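Protein mini spindles (PDB 5VJC) probably binds tubulin through its TOG domains, promoting microtubule dynamics and the formation of the mitotic spindle. Local coordinates at residues V121-E126 with I164-F169. Residues are numbered along the deposited sequence; the frame is centred on the assembly and turned at random.
Sequences VLIDEE and ILVFPF
Ile123, on the last turn of helix 105-124, meets Leu165 and Val166 in the weakly bonded last part of helix 150-166 through one methyl-to-methyl and one methylene-to-methyl contact. The tip of its longer branch, CD1, reaches CD1 of Leu165 at 3.9 Å, the two side chains running at a slant to each other. Farther back on the same branch, CG1 of Ile123 lies 4.0 Å from CG1 of Val166, and here the side chains cross roughly at right angles. The longer branch of Ile123 stands opposite the carbonyl carbon (chi1 -65°) and is extended beyond it (chi2 165°), which carries CD1 past Val166 to Leu165. CG1 of Val166 serves both Ile123 and Leu122: the same methyl lies more loosely beside Leu122, 4.5 Å from its CB. The contact is small and wholly apolar, grading from the buried Leu122 and Val166 to the exposed Leu165. The backbones come closest at Ile123 and Val166, their CA atoms 6.8 Å apart. Just beyond Ile123 the helix finishes in a Schellman motif: Glu126 takes positive phi (56°), and its N bonds back to Ile123 O at 3.1 Å. Leu129, in the loop that follows, touches both Leu122 and Val166 and shares a backbone hydrogen bond with Val166, linking the two chain segments. Within 164-169, Pro168 occupies the N-cap position of helix 169-178, while Val172 of that helix packs against Ile164 and Phe167. The arrangement joins the C-terminal parts of helices 105-124 and 150-166, which flank helix 131-142 in sequence, in the all-helical HEAT-repeat array of a TOG domain.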
loop_
_atom_site.group_PDB
_atom_site.type_symbol
_atom_site.label_atom_id
_atom_site.label_comp_id
_atom_site.label_asym_id
_atom_site.label_seq_id
_atom_site.Cartn_x
_atom_site.Cartn_y
_atom_site.Cartn_z
ATOM N N VAL A 121 -6.917 -14.297 -5.321
ATOM C CA VAL A 121 -8.302 -14.478 -5.792
ATOM C C VAL A 121 -8.697 -13.388 -6.792
ATOM O O VAL A 121 -9.257 -13.681 -7.859
ATOM C CB VAL A 121 -9.302 -14.502 -4.616
ATOM C CG1 VAL A 121 -10.756 -14.401 -5.114
ATOM C CG2 VAL A 121 -9.115 -15.780 -3.821
ATOM N N LEU A 122 -8.368 -12.136 -6.490
ATOM C CA LEU A 122 -8.707 -11.040 -7.407
ATOM C C LEU A 122 -8.008 -11.204 -8.765
ATOM O O LEU A 122 -8.597 -10.959 -9.829
ATOM C CB LEU A 122 -8.336 -9.692 -6.790
ATOM C CG LEU A 122 -8.945 -9.400 -5.414
ATOM C CD1 LEU A 122 -8.588 -7.982 -4.951
ATOM C CD2 LEU A 122 -10.458 -9.617 -5.426
ATOM N N ILE A 123 -6.746 -11.616 -8.727
ATOM C CA ILE A 123 -5.995 -11.856 -9.960
ATOM C C ILE A 123 -6.605 -13.014 -10.754
ATOM O O ILE A 123 -6.816 -12.900 -11.963
ATOM C CB ILE A 123 -4.522 -12.133 -9.656
ATOM C CG1 ILE A 123 -3.891 -10.872 -9.038
ATOM C CG2 ILE A 123 -3.787 -12.602 -10.935
ATOM C CD1 ILE A 123 -2.554 -11.101 -8.364
ATOM N N ASP A 124 -6.938 -14.093 -10.055
ATOM C CA ASP A 124 -7.486 -15.295 -10.682
ATOM C C ASP A 124 -8.858 -15.027 -11.299
ATOM O O ASP A 124 -9.185 -15.549 -12.371
ATOM C CB ASP A 124 -7.579 -16.433 -9.661
ATOM C CG ASP A 124 -6.221 -17.042 -9.341
ATOM O OD1 ASP A 124 -5.253 -16.734 -10.055
ATOM O OD2 ASP A 124 -6.127 -17.830 -8.379
ATOM N N GLU A 125 -9.640 -14.190 -10.627
ATOM C CA GLU A 125 -10.968 -13.824 -11.095
ATOM C C GLU A 125 -10.949 -12.622 -12.048
ATOM O O GLU A 125 -11.997 -12.172 -12.504
ATOM C CB GLU A 125 -11.876 -13.522 -9.900
ATOM C CG GLU A 125 -12.056 -14.691 -8.941
ATOM C CD GLU A 125 -12.932 -15.808 -9.500
ATOM O OE1 GLU A 125 -13.632 -15.579 -10.517
ATOM O OE2 GLU A 125 -12.924 -16.916 -8.911
ATOM N N GLU A 126 -9.756 -12.110 -12.342
ATOM C CA GLU A 126 -9.584 -10.948 -13.216
ATOM C C GLU A 126 -10.387 -9.746 -12.702
ATOM O O GLU A 126 -10.942 -8.962 -13.471
ATOM C CB GLU A 126 -9.981 -11.285 -14.666
ATOM C CG GLU A 126 -9.234 -12.494 -15.213
ATOM C CD GLU A 126 -9.437 -12.686 -16.703
ATOM O OE1 GLU A 126 -10.453 -13.302 -17.079
ATOM O OE2 GLU A 126 -8.579 -12.222 -17.492
ATOM N N ILE A 164 -0.443 -3.915 -7.867
ATOM C CA ILE A 164 -0.141 -3.284 -9.142
ATOM C C ILE A 164 -0.640 -4.111 -10.321
ATOM O O ILE A 164 -0.707 -3.605 -11.419
ATOM C CB ILE A 164 1.373 -3.039 -9.350
ATOM C CG1 ILE A 164 2.129 -4.372 -9.331
ATOM C CG2 ILE A 164 1.901 -2.095 -8.303
ATOM C CD1 ILE A 164 3.633 -4.220 -9.153
ATOM N N LEU A 165 -0.997 -5.371 -10.091
ATOM C CA LEU A 165 -1.554 -6.190 -11.163
ATOM C C LEU A 165 -3.051 -5.933 -11.339
ATOM O O LEU A 165 -3.613 -6.269 -12.376
ATOM C CB LEU A 165 -1.303 -7.673 -10.885
ATOM C CG LEU A 165 0.188 -8.000 -10.673
ATOM C CD1 LEU A 165 0.411 -9.464 -10.293
ATOM C CD2 LEU A 165 0.980 -7.631 -11.921
ATOM N N VAL A 166 -3.695 -5.332 -10.338
ATOM C CA VAL A 166 -5.143 -5.119 -10.400
ATOM C C VAL A 166 -5.555 -3.665 -10.154
ATOM O O VAL A 166 -6.734 -3.379 -9.950
ATOM C CB VAL A 166 -5.905 -6.003 -9.384
ATOM C CG1 VAL A 166 -5.823 -7.484 -9.769
ATOM C CG2 VAL A 166 -5.414 -5.746 -7.924
ATOM N N PHE A 167 -4.589 -2.759 -10.228
ATOM C CA PHE A 167 -4.786 -1.347 -9.944
ATOM C C PHE A 167 -3.677 -0.602 -10.691
ATOM O O PHE A 167 -2.571 -1.134 -10.798
ATOM C CB PHE A 167 -4.743 -1.107 -8.419
ATOM C CG PHE A 167 -5.079 0.294 -8.010
ATOM C CD1 PHE A 167 -6.373 0.772 -8.138
ATOM C CD2 PHE A 167 -4.108 1.131 -7.491
ATOM C CE1 PHE A 167 -6.687 2.072 -7.775
ATOM C CE2 PHE A 167 -4.424 2.428 -7.118
ATOM C CZ PHE A 167 -5.703 2.897 -7.263
ATOM N N PRO A 168 -3.952 0.606 -11.231
ATOM C CA PRO A 168 -2.954 1.230 -12.125
ATOM C C PRO A 168 -1.551 1.414 -11.525
ATOM O O PRO A 168 -1.400 2.015 -10.456
ATOM C CB PRO A 168 -3.585 2.590 -12.441
ATOM C CG PRO A 168 -5.068 2.317 -12.369
ATOM C CD PRO A 168 -5.190 1.407 -11.165
ATOM N N PHE A 169 -0.535 0.895 -12.220
ATOM C CA PHE A 169 0.820 0.928 -11.698
ATOM C C PHE A 169 1.300 2.369 -11.629
ATOM O O PHE A 169 2.051 2.700 -10.730
ATOM C CB PHE A 169 1.800 0.031 -12.515
ATOM C CG PHE A 169 1.825 0.295 -14.007
ATOM C CD1 PHE A 169 2.640 1.291 -14.542
ATOM C CD2 PHE A 169 1.095 -0.501 -14.875
ATOM C CE1 PHE A 169 2.684 1.526 -15.917
ATOM C CE2 PHE A 169 1.129 -0.276 -16.260
ATOM C CZ PHE A 169 1.927 0.738 -16.780
#